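Local atomic coordinates of cytochrome P450 (Bacillus megaterium, PDB entry 5L92), a protein that binds corticosterone beside its heme and oxidises steroids, probably as a heme-dependent monooxygenase. Residues Cys257-Leu268 against Glu331-Pro339. Numbering follows the deposited sequence.
Sequences CLMEDKASFERL and EVFKIDRKP
Cys257, near the end of helix 247-260, lies on the Phe333 ring in the meander of the cytochrome P450 fold, the irregular chain that precedes the heme-ligand loop. Its CB sits above one face, offset toward the rim and 4.1 Å from the Phe333 centroid in a CH-pi contact, while SG meets the ring obliquely. Phe333 reaches across because its CG is anti to the backbone N (chi1 -176°). Leu258 CD2 adds a looser apolar contact to both Phe333 and Ile335.

The chain then turns at Asp261, the N-cap of helix 262-270. OD1 accepts a weak capping bond from Ala263 N, and Asp261 OD2 accepts a hydrogen bond from Ser264 OG (2.7 Å). A water links Asp261 OD2 to Phe333 O; a second donates to Ser264 OG and accepts from Ile335 N, 2.7 Å from the water oxygen, so the two waters supply partners for Phe333 O and Ile335 N. Ser264 OG also lies at the Phe333 ring edge, 3.5 Å from CD2.

Beyond it, the extended Arg267 chain passes Ile335 CD1 and sends NH1 to Asp336 OD2 (3.1 Å, N-H...O 170°). This salt bridge leaves in the guanidinium plane but arrives from above the carboxylate, the two planes being 81° apart; Arg267 NE pairs with Glu271. Farther along the meander, Arg337 forms a salt bridge with Glu281 of helix 275-285, consistent with the Glu-Arg-Arg triad that joins the ExxR helix to the meander in P450s. At Leu268 the helix backbone itself is touched: Ile335 CD1 packs 3.7 Å from Leu268 N and 3.8 Å from Ser264 O.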
ATOM      1  N   CYS A 257      -6.256  -6.076 -14.270  1.00 25.04           N
ATOM      2  CA  CYS A 257      -5.453  -5.871 -15.472  1.00 25.59           C
ATOM      3  C   CYS A 257      -5.556  -7.068 -16.421  1.00 25.21           C
ATOM      4  O   CYS A 257      -5.614  -6.880 -17.647  1.00 26.26           O
ATOM      5  CB  CYS A 257      -3.992  -5.625 -15.119  1.00 25.42           C
ATOM      6  SG  CYS A 257      -3.591  -3.981 -14.411  1.00 29.56           S
ATOM      7  N   LEU A 258      -5.606  -8.300 -15.875  1.00 24.04           N
ATOM      8  CA  LEU A 258      -5.643  -9.497 -16.706  1.00 24.74           C
ATOM      9  C   LEU A 258      -6.992  -9.672 -17.377  1.00 26.08           C
ATOM     10  O   LEU A 258      -7.068 -10.211 -18.491  1.00 25.78           O
ATOM     11  CB  LEU A 258      -5.270 -10.745 -15.879  1.00 24.03           C
ATOM     12  CG  LEU A 258      -3.849 -10.749 -15.336  1.00 24.49           C
ATOM     13  CD1 LEU A 258      -3.665 -11.892 -14.376  1.00 23.88           C
ATOM     14  CD2 LEU A 258      -2.743 -10.770 -16.385  1.00 26.01           C
ATOM     15  N   MET A 259      -8.056  -9.207 -16.731  1.00 25.42           N
ATOM     16  CA  MET A 259      -9.379  -9.205 -17.329  1.00 26.54           C
ATOM     17  C   MET A 259      -9.533  -8.099 -18.365  1.00 27.39           C
ATOM     18  O   MET A 259     -10.237  -8.278 -19.367  1.00 27.23           O
ATOM     19  CB  MET A 259     -10.438  -9.063 -16.244  1.00 27.14           C
ATOM     20  CG  MET A 259     -10.490 -10.269 -15.249  1.00 28.08           C
ATOM     21  SD  MET A 259     -10.952 -11.852 -15.959  1.00 28.33           S
ATOM     22  CE  MET A 259      -9.333 -12.514 -16.301  1.00 27.30           C
ATOM     23  N   GLU A 260      -8.917  -6.944 -18.119  1.00 27.02           N
ATOM     24  CA  GLU A 260      -8.938  -5.873 -19.101  1.00 29.31           C
ATOM     25  C   GLU A 260      -8.261  -6.309 -20.393  1.00 28.77           C
ATOM     26  O   GLU A 260      -8.768  -6.029 -21.475  1.00 27.66           O
ATOM     27  CB  GLU A 260      -8.244  -4.630 -18.531  1.00 31.31           C
ATOM     28  CG  GLU A 260      -8.479  -3.375 -19.318  1.00 39.94           C
ATOM     29  CD  GLU A 260      -8.093  -2.122 -18.510  1.00 44.24           C
ATOM     30  OE1 GLU A 260      -7.082  -2.152 -17.751  1.00 40.58           O
ATOM     31  OE2 GLU A 260      -8.833  -1.131 -18.607  1.00 43.68           O
ATOM     32  N   ASP A 261      -7.098  -6.970 -20.300  1.00 28.48           N
ATOM     33  CA  ASP A 261      -6.326  -7.403 -21.484  1.00 28.90           C
ATOM     34  C   ASP A 261      -6.203  -8.926 -21.509  1.00 27.99           C
ATOM     35  O   ASP A 261      -5.232  -9.510 -21.001  1.00 28.24           O
ATOM     36  CB  ASP A 261      -4.929  -6.789 -21.543  1.00 30.11           C
ATOM     37  CG  ASP A 261      -4.127  -7.321 -22.723  1.00 30.36           C
ATOM     38  OD1 ASP A 261      -4.757  -7.856 -23.653  1.00 29.38           O
ATOM     39  OD2 ASP A 261      -2.887  -7.180 -22.732  1.00 32.73           O
ATOM     40  N   LYS A 262      -7.168  -9.562 -22.163  1.00 27.82           N
ATOM     41  CA  LYS A 262      -7.182 -11.017 -22.215  1.00 29.37           C
ATOM     42  C   LYS A 262      -5.985 -11.594 -22.950  1.00 29.53           C
ATOM     43  O   LYS A 262      -5.604 -12.737 -22.663  1.00 28.72           O
ATOM     44  CB  LYS A 262      -8.488 -11.499 -22.845  1.00 29.76           C
ATOM     45  CG  LYS A 262      -9.692 -11.124 -22.015  1.00 29.31           C
ATOM     46  CD  LYS A 262      -9.590 -11.720 -20.629  1.00 31.81           C
ATOM     47  CE  LYS A 262     -10.974 -11.978 -20.052  1.00 34.50           C
ATOM     48  NZ  LYS A 262     -11.854 -10.759 -20.215  1.00 32.40           N
ATOM     49  N   ALA A 263      -5.349 -10.847 -23.856  1.00 29.24           N
ATOM     50  CA  ALA A 263      -4.140 -11.398 -24.473  1.00 30.58           C
ATOM     51  C   ALA A 263      -3.041 -11.603 -23.433  1.00 29.05           C
ATOM     52  O   ALA A 263      -2.302 -12.585 -23.507  1.00 28.75           O
ATOM     53  CB  ALA A 263      -3.627 -10.519 -25.617  1.00 31.24           C
ATOM     54  N   SER A 264      -2.904 -10.678 -22.465  1.00 28.58           N
ATOM     55  CA  SER A 264      -1.948 -10.886 -21.373  1.00 29.58           C
ATOM     56  C   SER A 264      -2.319 -12.107 -20.545  1.00 28.99           C
ATOM     57  O   SER A 264      -1.464 -12.928 -20.216  1.00 29.09           O
ATOM     58  CB  SER A 264      -1.873  -9.647 -20.465  1.00 30.07           C
ATOM     59  OG  SER A 264      -1.236  -8.557 -21.114  1.00 30.79           O
ATOM     60  N   PHE A 265      -3.595 -12.231 -20.197  1.00 27.68           N
ATOM     61  CA  PHE A 265      -4.071 -13.371 -19.438  1.00 28.47           C
ATOM     62  C   PHE A 265      -3.819 -14.687 -20.181  1.00 29.37           C
ATOM     63  O   PHE A 265      -3.359 -15.666 -19.586  1.00 29.34           O
ATOM     64  CB  PHE A 265      -5.554 -13.159 -19.134  1.00 28.61           C
ATOM     65  CG  PHE A 265      -6.163 -14.199 -18.226  1.00 29.36           C
ATOM     66  CD1 PHE A 265      -5.539 -14.590 -17.084  1.00 28.56           C
ATOM     67  CD2 PHE A 265      -7.395 -14.743 -18.510  1.00 31.46           C
ATOM     68  CE1 PHE A 265      -6.117 -15.524 -16.243  1.00 30.26           C
ATOM     69  CE2 PHE A 265      -7.974 -15.664 -17.656  1.00 31.93           C
ATOM     70  CZ  PHE A 265      -7.325 -16.059 -16.535  1.00 32.06           C
ATOM     71  N   GLU A 266      -4.091 -14.733 -21.494  1.00 29.16           N
ATOM     72  CA  GLU A 266      -3.866 -15.993 -22.205  1.00 29.93           C
ATOM     73  C   GLU A 266      -2.390 -16.336 -22.223  1.00 29.90           C
ATOM     74  O   GLU A 266      -2.017 -17.505 -22.161  1.00 29.46           O
ATOM     75  CB  GLU A 266      -4.405 -15.945 -23.648  1.00 30.68           C
ATOM     76  CG  GLU A 266      -5.902 -15.813 -23.760  1.00 31.80           C
ATOM     77  CD  GLU A 266      -6.649 -16.773 -22.865  1.00 35.02           C
ATOM     78  OE1 GLU A 266      -6.535 -17.990 -23.073  1.00 35.37           O
ATOM     79  OE2 GLU A 266      -7.354 -16.316 -21.942  1.00 39.74           O
ATOM     80  N   ARG A 267      -1.531 -15.329 -22.268  1.00 29.97           N
ATOM     81  CA  ARG A 267      -0.119 -15.629 -22.338  1.00 30.96           C
ATOM     82  C   ARG A 267       0.395 -16.105 -20.988  1.00 31.17           C
ATOM     83  O   ARG A 267       1.138 -17.089 -20.898  1.00 31.40           O
ATOM     84  CB  ARG A 267       0.634 -14.405 -22.831  1.00 31.98           C
ATOM     85  CG  ARG A 267       2.104 -14.708 -22.920  1.00 34.39           C
ATOM     86  CD  ARG A 267       2.912 -13.621 -23.567  1.00 38.83           C
ATOM     87  NE  ARG A 267       4.315 -13.992 -23.467  1.00 40.83           N
ATOM     88  CZ  ARG A 267       5.329 -13.142 -23.456  1.00 39.41           C
ATOM     89  NH1 ARG A 267       5.114 -11.827 -23.551  1.00 38.10           N
ATOM     90  NH2 ARG A 267       6.560 -13.622 -23.340  1.00 38.48           N
ATOM     91  N   LEU A 268      -0.024 -15.436 -19.917  1.00 31.26           N
ATOM     92  CA  LEU A 268       0.349 -15.856 -18.577  1.00 31.73           C
ATOM     93  C   LEU A 268       0.000 -17.320 -18.327  1.00 31.96           C
ATOM     94  O   LEU A 268       0.788 -18.060 -17.733  1.00 33.79           O
ATOM     95  CB  LEU A 268      -0.351 -14.944 -17.558  1.00 31.95           C
ATOM     96  CG  LEU A 268       0.043 -15.166 -16.099  1.00 32.27           C
ATOM     97  CD1 LEU A 268       1.535 -14.970 -15.908  1.00 33.51           C
ATOM     98  CD2 LEU A 268      -0.748 -14.160 -15.234  1.00 34.57           C
ATOM     99  N   GLU A 331       2.251   3.406 -21.792  1.00 33.10           N
ATOM    100  CA  GLU A 331       0.848   3.214 -21.574  1.00 32.91           C
ATOM    101  C   GLU A 331       0.380   1.780 -21.896  1.00 29.72           C
ATOM    102  O   GLU A 331      -0.772   1.488 -21.850  1.00 28.27           O
ATOM    103  CB  GLU A 331       0.035   4.312 -22.271  1.00 36.64           C
ATOM    104  CG  GLU A 331       0.481   5.781 -22.065  1.00 41.90           C
ATOM    105  CD  GLU A 331       0.431   6.379 -20.608  1.00 60.47           C
ATOM    106  OE1 GLU A 331      -0.569   6.361 -19.937  1.00 59.71           O
ATOM    107  OE2 GLU A 331       1.398   6.981 -20.139  1.00 61.43           O
ATOM    108  N   VAL A 332       1.314   0.894 -22.187  1.00 29.72           N
ATOM    109  CA  VAL A 332       1.019  -0.477 -22.479  1.00 29.56           C
ATOM    110  C   VAL A 332       1.427  -1.460 -21.413  1.00 29.59           C
ATOM    111  O   VAL A 332       2.551  -1.540 -21.031  1.00 29.11           O
ATOM    112  CB  VAL A 332       1.653  -0.910 -23.813  1.00 29.95           C
ATOM    113  CG1 VAL A 332       1.337  -2.332 -24.130  1.00 31.43           C
ATOM    114  CG2 VAL A 332       1.143  -0.049 -24.927  1.00 31.04           C
ATOM    115  N   PHE A 333       0.451  -2.209 -20.973  1.00 29.31           N
ATOM    116  CA  PHE A 333       0.640  -3.281 -20.023  1.00 30.31           C
ATOM    117  C   PHE A 333       1.355  -4.457 -20.700  1.00 31.64           C
ATOM    118  O   PHE A 333       0.862  -5.047 -21.595  1.00 31.63           O
ATOM    119  CB  PHE A 333      -0.689  -3.708 -19.450  1.00 29.88           C
ATOM    120  CG  PHE A 333      -0.599  -4.729 -18.392  1.00 29.89           C
ATOM    121  CD1 PHE A 333      -0.250  -4.402 -17.121  1.00 29.51           C
ATOM    122  CD2 PHE A 333      -0.896  -6.022 -18.663  1.00 29.96           C
ATOM    123  CE1 PHE A 333      -0.194  -5.344 -16.154  1.00 29.33           C
ATOM    124  CE2 PHE A 333      -0.832  -6.975 -17.701  1.00 30.98           C
ATOM    125  CZ  PHE A 333      -0.484  -6.637 -16.446  1.00 29.96           C
ATOM    126  N   LYS A 334       2.536  -4.779 -20.237  1.00 30.80           N
ATOM    127  CA  LYS A 334       3.327  -5.865 -20.825  1.00 33.00           C
ATOM    128  C   LYS A 334       3.742  -6.834 -19.721  1.00 31.96           C
ATOM    129  O   LYS A 334       4.614  -6.502 -18.908  1.00 31.73           O
ATOM    130  CB  LYS A 334       4.572  -5.319 -21.525  1.00 33.73           C
ATOM    131  CG  LYS A 334       4.316  -4.382 -22.696  1.00 35.19           C
ATOM    132  CD  LYS A 334       5.645  -3.969 -23.380  1.00 38.40           C
ATOM    133  CE  LYS A 334       5.481  -2.880 -24.432  1.00 43.41           C
ATOM    134  NZ  LYS A 334       6.777  -2.143 -24.633  1.00 47.04           N
ATOM    135  N   ILE A 335       3.149  -8.034 -19.681  1.00 32.53           N
ATOM    136  CA  ILE A 335       3.450  -8.903 -18.541  1.00 32.68           C
ATOM    137  C   ILE A 335       4.921  -9.267 -18.474  1.00 32.34           C
ATOM    138  O   ILE A 335       5.370  -9.762 -17.442  1.00 30.63           O
ATOM    139  CB  ILE A 335       2.661 -10.229 -18.500  1.00 33.86           C
ATOM    140  CG1 ILE A 335       2.900 -11.089 -19.759  1.00 36.38           C
ATOM    141  CG2 ILE A 335       1.181 -10.027 -18.178  1.00 32.08           C
ATOM    142  CD1 ILE A 335       2.294 -12.525 -19.605  1.00 37.01           C
ATOM    143  N   ASP A 336       5.676  -9.107 -19.567  1.00 32.64           N
ATOM    144  CA  ASP A 336       7.084  -9.487 -19.593  1.00 33.05           C
ATOM    145  C   ASP A 336       8.000  -8.281 -19.527  1.00 32.48           C
ATOM    146  O   ASP A 336       9.198  -8.418 -19.790  1.00 32.96           O
ATOM    147  CB  ASP A 336       7.401 -10.336 -20.845  1.00 34.38           C
ATOM    148  CG  ASP A 336       7.074  -9.619 -22.173  1.00 36.21           C
ATOM    149  OD1 ASP A 336       6.232  -8.698 -22.220  1.00 35.30           O
ATOM    150  OD2 ASP A 336       7.659 -10.014 -23.198  1.00 40.47           O
ATOM    151  N   ARG A 337       7.467  -7.110 -19.136  1.00 31.97           N
ATOM    152  CA  ARG A 337       8.197  -5.851 -19.236  1.00 33.77           C
ATOM    153  C   ARG A 337       9.566  -5.914 -18.579  1.00 34.88           C
ATOM    154  O   ARG A 337       9.701  -6.284 -17.404  1.00 34.35           O
ATOM    155  CB  ARG A 337       7.391  -4.698 -18.620  1.00 32.24           C
ATOM    156  CG  ARG A 337       8.130  -3.383 -18.732  1.00 31.92           C
ATOM    157  CD  ARG A 337       7.307  -2.176 -18.342  1.00 31.15           C
ATOM    158  NE  ARG A 337       6.185  -1.927 -19.239  1.00 31.47           N
ATOM    159  CZ  ARG A 337       6.244  -1.134 -20.297  1.00 31.71           C
ATOM    160  NH1 ARG A 337       7.383  -0.510 -20.614  1.00 32.42           N
ATOM    161  NH2 ARG A 337       5.159  -0.964 -21.036  1.00 31.78           N
ATOM    162  N   LYS A 338      10.578  -5.498 -19.344  1.00 37.93           N
ATOM    163  CA  LYS A 338      11.987  -5.456 -18.916  1.00 41.97           C
ATOM    164  C   LYS A 338      12.667  -4.310 -19.645  1.00 44.18           C
ATOM    165  O   LYS A 338      12.541  -4.180 -20.867  1.00 45.18           O
ATOM    166  CB  LYS A 338      12.753  -6.749 -19.214  1.00 44.60           C
ATOM    167  CG  LYS A 338      12.494  -7.878 -18.251  1.00 51.70           C
ATOM    168  CD  LYS A 338      13.384  -9.119 -18.537  1.00 62.35           C
ATOM    169  CE  LYS A 338      14.884  -8.832 -18.296  1.00 67.54           C
ATOM    170  NZ  LYS A 338      15.719 -10.072 -18.130  1.00 71.65           N
ATOM    171  N   PRO A 339      13.355  -3.434 -18.905  1.00 44.08           N
ATOM    172  CA  PRO A 339      13.453  -3.375 -17.445  1.00 43.12           C
ATOM    173  C   PRO A 339      12.139  -2.855 -16.832  1.00 38.10           C
ATOM    174  O   PRO A 339      11.235  -2.490 -17.550  1.00 35.34           O
ATOM    175  CB  PRO A 339      14.612  -2.398 -17.223  1.00 40.06           C
ATOM    176  CG  PRO A 339      14.468  -1.438 -18.364  1.00 41.87           C
ATOM    177  CD  PRO A 339      14.000  -2.277 -19.547  1.00 42.83           C
TER
HETATM  178  O   HOH W   1      -1.836  -4.700 -22.873  1.00 32.08           O
HETATM  179  O   HOH W   2       1.555  -8.463 -21.841  1.00 32.95           O